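Local coordinates for protein teicoplanin pseudoaglycone deacetylases Orf2 (Actinoplanes teichomyceticus, PDB 3DFF) that is a zinc-dependent deacetylase that probably removes the acetyl group from a sugar of the teicoplanin pseudoaglycone during biosynthesis of this lipoglycopeptide antibiotic, at residues L10-P15 with V38-V43; V152-A157 with V182-D187; F24-A29 with Y260-W265. All blocks are in the same frame, centred on the assembly; numbering follows the deposited sequence.

Interaction 1: residues L10-P15 with V38-V43; sequences LLAISP and VLVYTV
Tyr-41 is held through both of its backbone polar atoms: its N donates to Ala-12 O at 2.8 Å, and its O receives Ser-14 N at the same separation. Leu-39 repeats the pattern two residues earlier, taking Leu-10 O with its N and offering its O to Ala-12 N. A fifth bond, Val-43 N to Ser-14 O at 2.9 Å, carries the pairing just past the strands. Strands 10-14 and 38-42 thus run parallel, 4.6 Å apart at the closest approach of their axes. Between the N-H bonds, CA-H groups lean on the same carbonyls, Thr-42 CA lying 3.2 Å from Ser-14 O.

On one face Leu-11 pairs with Leu-39 and Ile-13 with Tyr-41. Ile-13 CG2 touches two side chains of the other segment, Tyr-41 CD2 at 3.9 Å and Val-43 CG2 at 3.6 Å; with CG1 beside the backbone N (chi1 -55°), the CG2 branch is the one that faces them. Leu-11 runs alongside Tyr-41 and sets CD1 against its CB at 4.1 Å. Helix 126-147 packs over Tyr-41 and Ile-13. On the other face Ala-12 CB touches Val-40 CG2 at 4.0 Å, beneath helix 19-33, which completes the beta-alpha-beta unit. Ser-14 OG leaves the strand pair to bond His-16 O and Ala-20 N, next to the zinc ligands His-16 and Asp-19. Five backbone bonds therefore fix the parallel register of a largely apolar pair, while the serine hydroxyl ties the strand end to the start of helix 19-33 at the metal site.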
ATOM      1  N   LEU A  10      -3.262  12.593 -10.515  1.00 27.32           N
ATOM      2  CA  LEU A  10      -2.715  12.006  -9.296  1.00 26.42           C
ATOM      3  C   LEU A  10      -2.560  10.495  -9.464  1.00 24.54           C
ATOM      4  O   LEU A  10      -3.549   9.796  -9.672  1.00 25.02           O
ATOM      5  CB  LEU A  10      -3.638  12.318  -8.116  1.00 26.14           C
ATOM      6  CG  LEU A  10      -3.298  11.709  -6.745  1.00 26.84           C
ATOM      7  CD1 LEU A  10      -1.959  12.182  -6.263  1.00 27.52           C
ATOM      8  CD2 LEU A  10      -4.366  12.071  -5.745  1.00 27.15           C
ATOM      9  N   LEU A  11      -1.322  10.013  -9.388  1.00 23.17           N
ATOM     10  CA  LEU A  11      -1.061   8.569  -9.442  1.00 21.90           C
ATOM     11  C   LEU A  11      -0.713   8.082  -8.042  1.00 20.76           C
ATOM     12  O   LEU A  11       0.322   8.480  -7.500  1.00 20.65           O
ATOM     13  CB  LEU A  11       0.107   8.261 -10.385  1.00 22.24           C
ATOM     14  CG  LEU A  11       0.598   6.804 -10.500  1.00 22.60           C
ATOM     15  CD1 LEU A  11      -0.512   5.872 -11.034  1.00 23.56           C
ATOM     16  CD2 LEU A  11       1.860   6.736 -11.351  1.00 23.15           C
ATOM     17  N   ALA A  12      -1.582   7.243  -7.481  1.00 19.94           N
ATOM     18  CA  ALA A  12      -1.305   6.605  -6.201  1.00 19.35           C
ATOM     19  C   ALA A  12      -0.725   5.230  -6.504  1.00 19.33           C
ATOM     20  O   ALA A  12      -1.216   4.526  -7.388  1.00 20.23           O
ATOM     21  CB  ALA A  12      -2.543   6.511  -5.363  1.00 19.99           C
ATOM     22  N   ILE A  13       0.327   4.859  -5.786  1.00 17.68           N
ATOM     23  CA  ILE A  13       0.938   3.544  -6.000  1.00 17.00           C
ATOM     24  C   ILE A  13       0.845   2.726  -4.719  1.00 16.64           C
ATOM     25  O   ILE A  13       1.550   2.995  -3.750  1.00 16.60           O
ATOM     26  CB  ILE A  13       2.375   3.688  -6.480  1.00 16.99           C
ATOM     27  CG1 ILE A  13       2.422   4.573  -7.750  1.00 15.64           C
ATOM     28  CG2 ILE A  13       3.021   2.324  -6.743  1.00 18.64           C
ATOM     29  CD1 ILE A  13       3.775   4.757  -8.294  1.00 17.33           C
ATOM     30  N   SER A  14      -0.060   1.755  -4.732  1.00 16.36           N
ATOM     31  CA  SER A  14      -0.335   0.944  -3.554  1.00 15.61           C
ATOM     32  C   SER A  14       0.461  -0.363  -3.607  1.00 15.70           C
ATOM     33  O   SER A  14       0.473  -1.023  -4.640  1.00 16.27           O
ATOM     34  CB  SER A  14      -1.822   0.634  -3.507  1.00 15.81           C
ATOM     35  OG  SER A  14      -2.167   0.003  -2.281  1.00 16.88           O
ATOM     36  N   PRO A  15       1.110  -0.765  -2.498  1.00 14.40           N
ATOM     37  CA  PRO A  15       1.775  -2.080  -2.511  1.00 14.62           C
ATOM     38  C   PRO A  15       0.764  -3.196  -2.709  1.00 14.92           C
ATOM     39  O   PRO A  15       0.934  -4.016  -3.625  1.00 15.41           O
ATOM     40  CB  PRO A  15       2.450  -2.184  -1.121  1.00 14.79           C
ATOM     41  CG  PRO A  15       2.345  -0.855  -0.527  1.00 17.48           C
ATOM     42  CD  PRO A  15       1.257  -0.069  -1.208  1.00 15.93           C
ATOM     43  N   VAL A  38      -7.596  10.766 -11.193  1.00 26.47           N
ATOM     44  CA  VAL A  38      -6.984   9.934 -10.146  1.00 25.96           C
ATOM     45  C   VAL A  38      -6.902   8.479 -10.592  1.00 24.70           C
ATOM     46  O   VAL A  38      -7.904   7.896 -11.032  1.00 25.36           O
ATOM     47  CB  VAL A  38      -7.763  10.030  -8.804  1.00 25.67           C
ATOM     48  CG1 VAL A  38      -7.073   9.203  -7.709  1.00 25.36           C
ATOM     49  CG2 VAL A  38      -7.914  11.505  -8.361  1.00 26.62           C
ATOM     50  N   LEU A  39      -5.702   7.920 -10.487  1.00 23.68           N
ATOM     51  CA  LEU A  39      -5.458   6.509 -10.801  1.00 22.93           C
ATOM     52  C   LEU A  39      -4.704   5.855  -9.663  1.00 21.99           C
ATOM     53  O   LEU A  39      -3.653   6.345  -9.260  1.00 22.45           O
ATOM     54  CB  LEU A  39      -4.645   6.372 -12.088  1.00 23.05           C
ATOM     55  CG  LEU A  39      -4.321   4.944 -12.584  1.00 23.16           C
ATOM     56  CD1 LEU A  39      -5.575   4.146 -12.875  1.00 24.44           C
ATOM     57  CD2 LEU A  39      -3.416   5.032 -13.806  1.00 22.49           C
ATOM     58  N   VAL A  40      -5.236   4.733  -9.184  1.00 21.04           N
ATOM     59  CA  VAL A  40      -4.600   3.980  -8.097  1.00 19.76           C
ATOM     60  C   VAL A  40      -4.076   2.680  -8.685  1.00 18.77           C
ATOM     61  O   VAL A  40      -4.861   1.796  -9.042  1.00 18.11           O
ATOM     62  CB  VAL A  40      -5.586   3.721  -6.967  1.00 20.56           C
ATOM     63  CG1 VAL A  40      -4.935   2.895  -5.842  1.00 21.02           C
ATOM     64  CG2 VAL A  40      -6.117   5.078  -6.410  1.00 20.37           C
ATOM     65  N   TYR A  41      -2.759   2.617  -8.813  1.00 17.88           N
ATOM     66  CA  TYR A  41      -2.060   1.449  -9.359  1.00 18.33           C
ATOM     67  C   TYR A  41      -1.577   0.605  -8.204  1.00 17.81           C
ATOM     68  O   TYR A  41      -0.852   1.107  -7.346  1.00 18.04           O
ATOM     69  CB  TYR A  41      -0.870   1.924 -10.197  1.00 19.20           C
ATOM     70  CG  TYR A  41       0.169   0.864 -10.538  1.00 19.90           C
ATOM     71  CD1 TYR A  41      -0.176  -0.261 -11.299  1.00 20.69           C
ATOM     72  CD2 TYR A  41       1.486   0.993 -10.106  1.00 19.09           C
ATOM     73  CE1 TYR A  41       0.772  -1.231 -11.614  1.00 21.43           C
ATOM     74  CE2 TYR A  41       2.459   0.024 -10.411  1.00 19.73           C
ATOM     75  CZ  TYR A  41       2.087  -1.092 -11.172  1.00 19.72           C
ATOM     76  OH  TYR A  41       3.024  -2.051 -11.485  1.00 19.39           O
ATOM     77  N   THR A  42      -1.963  -0.672  -8.185  1.00 16.77           N
ATOM     78  CA  THR A  42      -1.469  -1.582  -7.155  1.00 17.11           C
ATOM     79  C   THR A  42      -0.396  -2.484  -7.757  1.00 16.96           C
ATOM     80  O   THR A  42      -0.641  -3.182  -8.734  1.00 17.93           O
ATOM     81  CB  THR A  42      -2.601  -2.418  -6.566  1.00 17.32           C
ATOM     82  OG1 THR A  42      -3.593  -1.545  -5.992  1.00 17.22           O
ATOM     83  CG2 THR A  42      -2.060  -3.375  -5.472  1.00 17.09           C
ATOM     84  N   VAL A  43       0.788  -2.443  -7.157  1.00 15.88           N
ATOM     85  CA  VAL A  43       1.970  -3.195  -7.591  1.00 15.37           C
ATOM     86  C   VAL A  43       1.782  -4.709  -7.441  1.00 15.97           C
ATOM     87  O   VAL A  43       1.920  -5.455  -8.410  1.00 15.83           O
ATOM     88  CB  VAL A  43       3.220  -2.736  -6.810  1.00 15.34           C
ATOM     89  CG1 VAL A  43       4.485  -3.511  -7.231  1.00 16.22           C
ATOM     90  CG2 VAL A  43       3.424  -1.236  -7.008  1.00 14.28           C
TER

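Interaction 2: residues V152-A157 with V182-D187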
ATOM      1  N   VAL A 152       2.756  11.970  -7.627  1.00 21.54           N
ATOM      2  CA  VAL A 152       2.677  10.551  -7.260  1.00 20.41           C
ATOM      3  C   VAL A 152       2.676  10.441  -5.732  1.00 19.77           C
ATOM      4  O   VAL A 152       3.479  11.103  -5.060  1.00 19.75           O
ATOM      5  CB  VAL A 152       3.872   9.753  -7.815  1.00 20.56           C
ATOM      6  CG1 VAL A 152       3.855   8.299  -7.310  1.00 21.13           C
ATOM      7  CG2 VAL A 152       3.876   9.762  -9.337  1.00 21.22           C
ATOM      8  N   VAL A 153       1.792   9.600  -5.196  1.00 19.28           N
ATOM      9  CA  VAL A 153       1.805   9.299  -3.755  1.00 18.54           C
ATOM     10  C   VAL A 153       1.918   7.792  -3.568  1.00 18.28           C
ATOM     11  O   VAL A 153       1.221   7.036  -4.231  1.00 17.88           O
ATOM     12  CB  VAL A 153       0.563   9.817  -3.008  1.00 18.89           C
ATOM     13  CG1 VAL A 153       0.780   9.745  -1.494  1.00 19.88           C
ATOM     14  CG2 VAL A 153       0.256  11.294  -3.403  1.00 20.07           C
ATOM     15  N   THR A 154       2.784   7.387  -2.652  1.00 17.14           N
ATOM     16  CA  THR A 154       2.959   5.960  -2.364  1.00 17.09           C
ATOM     17  C   THR A 154       3.192   5.792  -0.868  1.00 16.97           C
ATOM     18  O   THR A 154       3.037   6.754  -0.113  1.00 17.34           O
ATOM     19  CB  THR A 154       4.101   5.341  -3.184  1.00 17.53           C
ATOM     20  OG1 THR A 154       4.006   3.913  -3.057  1.00 16.24           O
ATOM     21  CG2 THR A 154       5.468   5.820  -2.709  1.00 17.49           C
ATOM     22  N   CYS A 155       3.546   4.584  -0.431  1.00 16.78           N
ATOM     23  CA  CYS A 155       3.598   4.319   1.005  1.00 16.32           C
ATOM     24  C   CYS A 155       4.945   4.671   1.615  1.00 15.93           C
ATOM     25  O   CYS A 155       5.994   4.544   0.971  1.00 15.75           O
ATOM     26  CB  CYS A 155       3.294   2.852   1.278  1.00 16.16           C
ATOM     27  SG  CYS A 155       4.445   1.703   0.442  1.00 16.48           S
ATOM     28  N   ALA A 156       4.924   5.091   2.887  1.00 15.55           N
ATOM     29  CA  ALA A 156       6.167   5.258   3.634  1.00 15.55           C
ATOM     30  C   ALA A 156       6.840   3.930   4.023  1.00 15.85           C
ATOM     31  O   ALA A 156       8.021   3.922   4.364  1.00 16.49           O
ATOM     32  CB  ALA A 156       5.899   6.087   4.910  1.00 15.57           C
ATOM     33  N   ALA A 157       6.080   2.836   3.982  1.00 15.49           N
ATOM     34  CA  ALA A 157       6.528   1.515   4.436  1.00 15.08           C
ATOM     35  C   ALA A 157       6.817   1.496   5.941  1.00 16.49           C
ATOM     36  O   ALA A 157       7.672   0.758   6.410  1.00 17.62           O
ATOM     37  CB  ALA A 157       7.738   0.969   3.609  1.00 15.64           C
ATOM     38  N   VAL A 182       6.817  13.541  -5.630  1.00 22.06           N
ATOM     39  CA  VAL A 182       6.323  12.357  -4.933  1.00 21.20           C
ATOM     40  C   VAL A 182       6.134  12.640  -3.439  1.00 20.68           C
ATOM     41  O   VAL A 182       6.887  13.410  -2.853  1.00 20.33           O
ATOM     42  CB  VAL A 182       7.257  11.148  -5.175  1.00 21.63           C
ATOM     43  CG1 VAL A 182       8.633  11.356  -4.561  1.00 23.10           C
ATOM     44  CG2 VAL A 182       6.608   9.841  -4.696  1.00 22.77           C
ATOM     45  N   ARG A 183       5.107  12.020  -2.858  1.00 20.07           N
ATOM     46  CA  ARG A 183       4.844  12.115  -1.423  1.00 20.22           C
ATOM     47  C   ARG A 183       4.642  10.697  -0.921  1.00 19.74           C
ATOM     48  O   ARG A 183       4.317   9.807  -1.714  1.00 20.08           O
ATOM     49  CB  ARG A 183       3.593  12.939  -1.123  1.00 19.85           C
ATOM     50  CG  ARG A 183       3.624  14.386  -1.612  1.00 21.99           C
ATOM     51  CD  ARG A 183       2.343  15.111  -1.245  1.00 22.46           C
ATOM     52  NE  ARG A 183       2.201  15.324   0.195  1.00 25.60           N
ATOM     53  CZ  ARG A 183       2.767  16.328   0.869  1.00 26.07           C
ATOM     54  NH1 ARG A 183       3.531  17.216   0.239  1.00 26.98           N
ATOM     55  NH2 ARG A 183       2.591  16.430   2.179  1.00 26.22           N
ATOM     56  N   LEU A 184       4.870  10.491   0.375  1.00 19.01           N
ATOM     57  CA  LEU A 184       4.579   9.195   0.993  1.00 18.30           C
ATOM     58  C   LEU A 184       3.455   9.366   1.992  1.00 18.00           C
ATOM     59  O   LEU A 184       3.449  10.339   2.742  1.00 18.90           O
ATOM     60  CB  LEU A 184       5.801   8.661   1.721  1.00 18.25           C
ATOM     61  CG  LEU A 184       7.112   8.636   0.932  1.00 18.55           C
ATOM     62  CD1 LEU A 184       8.218   8.003   1.753  1.00 20.31           C
ATOM     63  CD2 LEU A 184       6.948   7.914  -0.405  1.00 16.81           C
ATOM     64  N   TRP A 185       2.541   8.407   2.045  1.00 16.67           N
ATOM     65  CA  TRP A 185       1.502   8.449   3.071  1.00 16.70           C
ATOM     66  C   TRP A 185       1.933   7.646   4.276  1.00 17.21           C
ATOM     67  O   TRP A 185       2.805   6.772   4.196  1.00 16.94           O
ATOM     68  CB  TRP A 185       0.150   7.944   2.546  1.00 16.95           C
ATOM     69  CG  TRP A 185       0.143   6.516   2.075  1.00 16.31           C
ATOM     70  CD1 TRP A 185       0.438   5.389   2.813  1.00 17.05           C
ATOM     71  CD2 TRP A 185      -0.188   6.055   0.762  1.00 17.42           C
ATOM     72  NE1 TRP A 185       0.317   4.254   2.023  1.00 16.10           N
ATOM     73  CE2 TRP A 185      -0.057   4.644   0.760  1.00 17.78           C
ATOM     74  CE3 TRP A 185      -0.562   6.698  -0.421  1.00 18.69           C
ATOM     75  CZ2 TRP A 185      -0.327   3.867  -0.390  1.00 18.59           C
ATOM     76  CZ3 TRP A 185      -0.806   5.916  -1.574  1.00 18.59           C
ATOM     77  CH2 TRP A 185      -0.698   4.528  -1.529  1.00 16.82           C
ATOM     78  N   GLU A 186       1.296   7.930   5.407  1.00 18.03           N
ATOM     79  CA  GLU A 186       1.544   7.172   6.619  1.00 17.96           C
ATOM     80  C   GLU A 186       0.791   5.850   6.520  1.00 18.15           C
ATOM     81  O   GLU A 186      -0.446   5.853   6.425  1.00 18.99           O
ATOM     82  CB  GLU A 186       1.060   8.005   7.812  1.00 18.70           C
ATOM     83  CG  GLU A 186       1.387   7.382   9.129  1.00 19.60           C
ATOM     84  CD  GLU A 186       0.822   8.169  10.300  1.00 23.29           C
ATOM     85  OE1 GLU A 186      -0.317   8.685  10.201  1.00 22.63           O
ATOM     86  OE2 GLU A 186       1.528   8.267  11.328  1.00 23.98           O
ATOM     87  N   ASP A 187       1.516   4.721   6.510  1.00 17.14           N
ATOM     88  CA  ASP A 187       0.855   3.417   6.323  1.00 17.13           C
ATOM     89  C   ASP A 187      -0.123   3.170   7.461  1.00 17.52           C
ATOM     90  O   ASP A 187       0.284   3.181   8.617  1.00 17.71           O
ATOM     91  CB  ASP A 187       1.856   2.246   6.276  1.00 17.71           C
ATOM     92  CG  ASP A 187       2.985   2.469   5.299  1.00 16.46           C
ATOM     93  OD1 ASP A 187       3.110   1.626   4.373  1.00 16.89           O
ATOM     94  OD2 ASP A 187       3.749   3.450   5.452  1.00 18.19           O
TER
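Trp-185 lays its indole across the end of strand 152-155. CB lies 4.1 Å from Thr-154 O, and CG and CD2 come closer still to that oxygen, which stands 3.4 Å above the ring plane, offset toward the rim. On the pyrrole side, CD1, NE1 and CE2 all lie near Cys-155 CA; this CA sits over the face of the five-membered ring, 3.7 Å from its centroid, in a CH-pi contact. NE1 also meets Cys-155 CB. On the benzene side, CE3 meets Val-153 CG1 at 3.5 Å, CZ3 nears Val-153 O, CZ2 comes nearest to Cys-155 N and CH2 to Thr-154 CA. The ring reaches back over the neighbouring strand because CG is placed between the backbone N and the carbonyl carbon (chi1 61°).

Beneath it the backbones pair in parallel: Arg-183 N to Val-152 O, Thr-154 N to Arg-183 O, Trp-185 N to Thr-154 O at 2.8 Å, and Ala-156 N to Trp-185 O at 3.0 Å. On the opposite face Thr-154 CG2 and Leu-184 CD2 press together at 3.4 Å, tighter than usual for carbons, while Thr-154 OG1 turns away to bond Ile-13 O. Beyond the strands, Asp-187 brings OD1 to 3.3 Å from Cys-155 CB and bonds His-164 ND1 through that oxygen. Asp-187 is thus a second-shell residue, and this bond probably fixes the orientation of the zinc ligand His-164. The two strands and helix 162-178 form a beta-alpha-beta unit, with the metal site at the C-terminal ends of parallel strands, as in Rossmann-like folds such as the PIG-L deacetylases.

Interaction 3: residues F24-A29 with Y260-W265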
ATOM      1  N   PHE A  24      -4.976   6.444   2.497  1.00 18.68           N
ATOM      2  CA  PHE A  24      -5.075   7.681   1.710  1.00 20.24           C
ATOM      3  C   PHE A  24      -6.441   7.811   1.032  1.00 20.27           C
ATOM      4  O   PHE A  24      -6.617   8.657   0.153  1.00 21.33           O
ATOM      5  CB  PHE A  24      -3.916   7.718   0.693  1.00 20.39           C
ATOM      6  CG  PHE A  24      -3.683   9.069   0.036  1.00 21.77           C
ATOM      7  CD1 PHE A  24      -3.460  10.214   0.795  1.00 21.82           C
ATOM      8  CD2 PHE A  24      -3.649   9.167  -1.348  1.00 22.62           C
ATOM      9  CE1 PHE A  24      -3.234  11.458   0.172  1.00 25.72           C
ATOM     10  CE2 PHE A  24      -3.425  10.395  -1.981  1.00 26.12           C
ATOM     11  CZ  PHE A  24      -3.220  11.539  -1.224  1.00 23.39           C
ATOM     12  N   GLY A  25      -7.408   7.003   1.458  1.00 20.84           N
ATOM     13  CA  GLY A  25      -8.718   6.972   0.815  1.00 21.94           C
ATOM     14  C   GLY A  25      -9.408   8.327   0.878  1.00 23.31           C
ATOM     15  O   GLY A  25     -10.053   8.732  -0.076  1.00 23.13           O
ATOM     16  N   ALA A  26      -9.272   9.015   2.010  1.00 24.37           N
ATOM     17  CA  ALA A  26      -9.864  10.361   2.133  1.00 25.23           C
ATOM     18  C   ALA A  26      -9.226  11.321   1.130  1.00 25.58           C
ATOM     19  O   ALA A  26      -9.941  12.044   0.428  1.00 26.29           O
ATOM     20  CB  ALA A  26      -9.745  10.893   3.564  1.00 25.29           C
ATOM     21  N   GLY A  27      -7.895  11.307   1.048  1.00 25.41           N
ATOM     22  CA  GLY A  27      -7.130  12.084   0.060  1.00 25.74           C
ATOM     23  C   GLY A  27      -7.508  11.793  -1.386  1.00 25.83           C
ATOM     24  O   GLY A  27      -7.658  12.718  -2.207  1.00 26.61           O
ATOM     25  N   LEU A  28      -7.652  10.511  -1.708  1.00 24.99           N
ATOM     26  CA  LEU A  28      -8.048  10.108  -3.056  1.00 25.42           C
ATOM     27  C   LEU A  28      -9.442  10.634  -3.404  1.00 26.21           C
ATOM     28  O   LEU A  28      -9.651  11.160  -4.504  1.00 26.70           O
ATOM     29  CB  LEU A  28      -8.040   8.586  -3.178  1.00 24.53           C
ATOM     30  CG  LEU A  28      -6.652   7.956  -3.083  1.00 24.30           C
ATOM     31  CD1 LEU A  28      -6.787   6.456  -2.947  1.00 24.63           C
ATOM     32  CD2 LEU A  28      -5.785   8.323  -4.300  1.00 24.50           C
ATOM     33  N   ALA A  29     -10.378  10.463  -2.472  1.00 27.02           N
ATOM     34  CA  ALA A  29     -11.765  10.885  -2.665  1.00 28.25           C
ATOM     35  C   ALA A  29     -11.841  12.408  -2.812  1.00 29.21           C
ATOM     36  O   ALA A  29     -12.586  12.915  -3.663  1.00 29.38           O
ATOM     37  CB  ALA A  29     -12.623  10.411  -1.514  1.00 28.26           C
ATOM     38  N   TYR A 260     -11.241  14.617  10.684  1.00 28.36           N
ATOM     39  CA  TYR A 260     -10.434  13.505  10.199  1.00 26.01           C
ATOM     40  C   TYR A 260      -9.320  14.015   9.283  1.00 25.01           C
ATOM     41  O   TYR A 260      -9.420  15.100   8.694  1.00 25.07           O
ATOM     42  CB  TYR A 260     -11.312  12.461   9.502  1.00 24.88           C
ATOM     43  CG  TYR A 260     -10.554  11.190   9.227  1.00 24.35           C
ATOM     44  CD1 TYR A 260     -10.200  10.324  10.270  1.00 23.55           C
ATOM     45  CD2 TYR A 260     -10.130  10.891   7.934  1.00 24.03           C
ATOM     46  CE1 TYR A 260      -9.476   9.179  10.027  1.00 21.27           C
ATOM     47  CE2 TYR A 260      -9.403   9.736   7.676  1.00 22.69           C
ATOM     48  CZ  TYR A 260      -9.077   8.895   8.732  1.00 23.76           C
ATOM     49  OH  TYR A 260      -8.352   7.759   8.509  1.00 21.67           O
ATOM     50  N   GLY A 261      -8.244  13.239   9.150  1.00 23.95           N
ATOM     51  CA  GLY A 261      -7.151  13.648   8.303  1.00 22.55           C
ATOM     52  C   GLY A 261      -6.164  12.514   8.091  1.00 21.54           C
ATOM     53  O   GLY A 261      -6.235  11.489   8.768  1.00 20.48           O
ATOM     54  N   GLU A 262      -5.249  12.725   7.152  1.00 22.04           N
ATOM     55  CA  GLU A 262      -4.223  11.749   6.818  1.00 21.94           C
ATOM     56  C   GLU A 262      -2.888  12.457   6.735  1.00 21.70           C
ATOM     57  O   GLU A 262      -2.798  13.573   6.193  1.00 21.99           O
ATOM     58  CB  GLU A 262      -4.560  11.074   5.485  1.00 21.88           C
ATOM     59  CG  GLU A 262      -5.758  10.132   5.564  1.00 21.27           C
ATOM     60  CD  GLU A 262      -6.413   9.821   4.224  1.00 21.82           C
ATOM     61  OE1 GLU A 262      -7.156   8.819   4.169  1.00 22.68           O
ATOM     62  OE2 GLU A 262      -6.228  10.595   3.249  1.00 23.45           O
ATOM     63  N   THR A 263      -1.857  11.813   7.286  1.00 21.85           N
ATOM     64  CA  THR A 263      -0.499  12.342   7.287  1.00 21.99           C
ATOM     65  C   THR A 263       0.272  11.889   6.043  1.00 21.86           C
ATOM     66  O   THR A 263       0.303  10.689   5.734  1.00 21.79           O
ATOM     67  CB  THR A 263       0.227  11.916   8.575  1.00 22.82           C
ATOM     68  OG1 THR A 263      -0.486  12.454   9.705  1.00 24.30           O
ATOM     69  CG2 THR A 263       1.659  12.416   8.617  1.00 22.38           C
ATOM     70  N   THR A 264       0.885  12.854   5.354  1.00 21.50           N
ATOM     71  CA  THR A 264       1.766  12.585   4.221  1.00 21.62           C
ATOM     72  C   THR A 264       3.046  13.432   4.316  1.00 21.83           C
ATOM     73  O   THR A 264       3.056  14.478   4.968  1.00 22.14           O
ATOM     74  CB  THR A 264       1.067  12.859   2.855  1.00 21.95           C
ATOM     75  OG1 THR A 264       0.717  14.255   2.736  1.00 22.36           O
ATOM     76  CG2 THR A 264      -0.178  11.997   2.674  1.00 23.31           C
ATOM     77  N   TRP A 265       4.124  12.982   3.674  1.00 20.82           N
ATOM     78  CA  TRP A 265       5.370  13.733   3.666  1.00 21.52           C
ATOM     79  C   TRP A 265       5.841  13.873   2.239  1.00 21.74           C
ATOM     80  O   TRP A 265       5.752  12.907   1.468  1.00 21.22           O
ATOM     81  CB  TRP A 265       6.471  12.995   4.410  1.00 21.59           C
ATOM     82  CG  TRP A 265       6.230  12.752   5.850  1.00 22.03           C
ATOM     83  CD1 TRP A 265       6.591  13.556   6.893  1.00 23.33           C
ATOM     84  CD2 TRP A 265       5.602  11.600   6.424  1.00 22.15           C
ATOM     85  NE1 TRP A 265       6.219  12.976   8.085  1.00 23.00           N
ATOM     86  CE2 TRP A 265       5.608  11.778   7.825  1.00 22.41           C
ATOM     87  CE3 TRP A 265       5.038  10.434   5.889  1.00 21.78           C
ATOM     88  CZ2 TRP A 265       5.065  10.832   8.703  1.00 22.40           C
ATOM     89  CZ3 TRP A 265       4.501   9.484   6.766  1.00 22.51           C
ATOM     90  CH2 TRP A 265       4.520   9.696   8.157  1.00 23.21           C
TER
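The Phe-24 ring and the Glu-262 carboxylate lie with their planes 29° apart, their side chains crossing at about a right angle. One face of the phenyl ring is backed from its own helix by Gly-27 CA, 3.9 Å above the plane and offset toward the rim. Glu-262 OE2 approaches the ring obliquely, 3.7 Å from Phe-24 CD1, and Thr-264 CG2 lies 4.0 Å from Phe-24 CE1. At the edge of the Tyr-260 ring, near its plane, sits Ala-26 CB, 4.3 Å from CE2.

Helix 19-33 connects strands 9-14 and 37-42 in a beta-alpha-beta unit, and segment 260-265 leads into antiparallel strand 263-269 of the same sheet. The carboxylate binds the helix at a kink, where the N atoms of Ala-26 and Gly-27 have no bond to the preceding turn. Glu-262 supplies what the helix lacks: OE1 accepts Ala-26 N at 3.0 Å and OE2 accepts Gly-27 N at 2.9 Å. Both oxygens are met on their syn sides, 21° out of the carboxylate plane. The chain beyond CG is extended (chi2 160°), which carries the group across to the helix. Lys-222 NZ from helix 216-226 forms a salt bridge with OE1 and also bonds Tyr-260 OH.

Overall arrangement
Interactions 1 and 2 are the parallel strand pairs of two beta-alpha-beta units in one mixed sheet, their centres about 10 Å apart, joined where strands 9-14 and 151-155 pair. Interaction 3 ties helix 19-33 to segment 260-265, whose strand lies antiparallel beside 182-185; its centre is about 14 Å from interaction 1 and about 10 Å from interaction 2. Along the chain interaction 1 precedes interaction 2, which is nested inside interaction 3; the segments of interactions 1 and 3 alternate, 24-29 lying between the first two strands. Leu-28 packs on Ala-12, Val-38 and Val-40, so the helix links that pair to the C-terminal part. The zinc site lies at the C-terminal ends of strands 9-14 and 151-155.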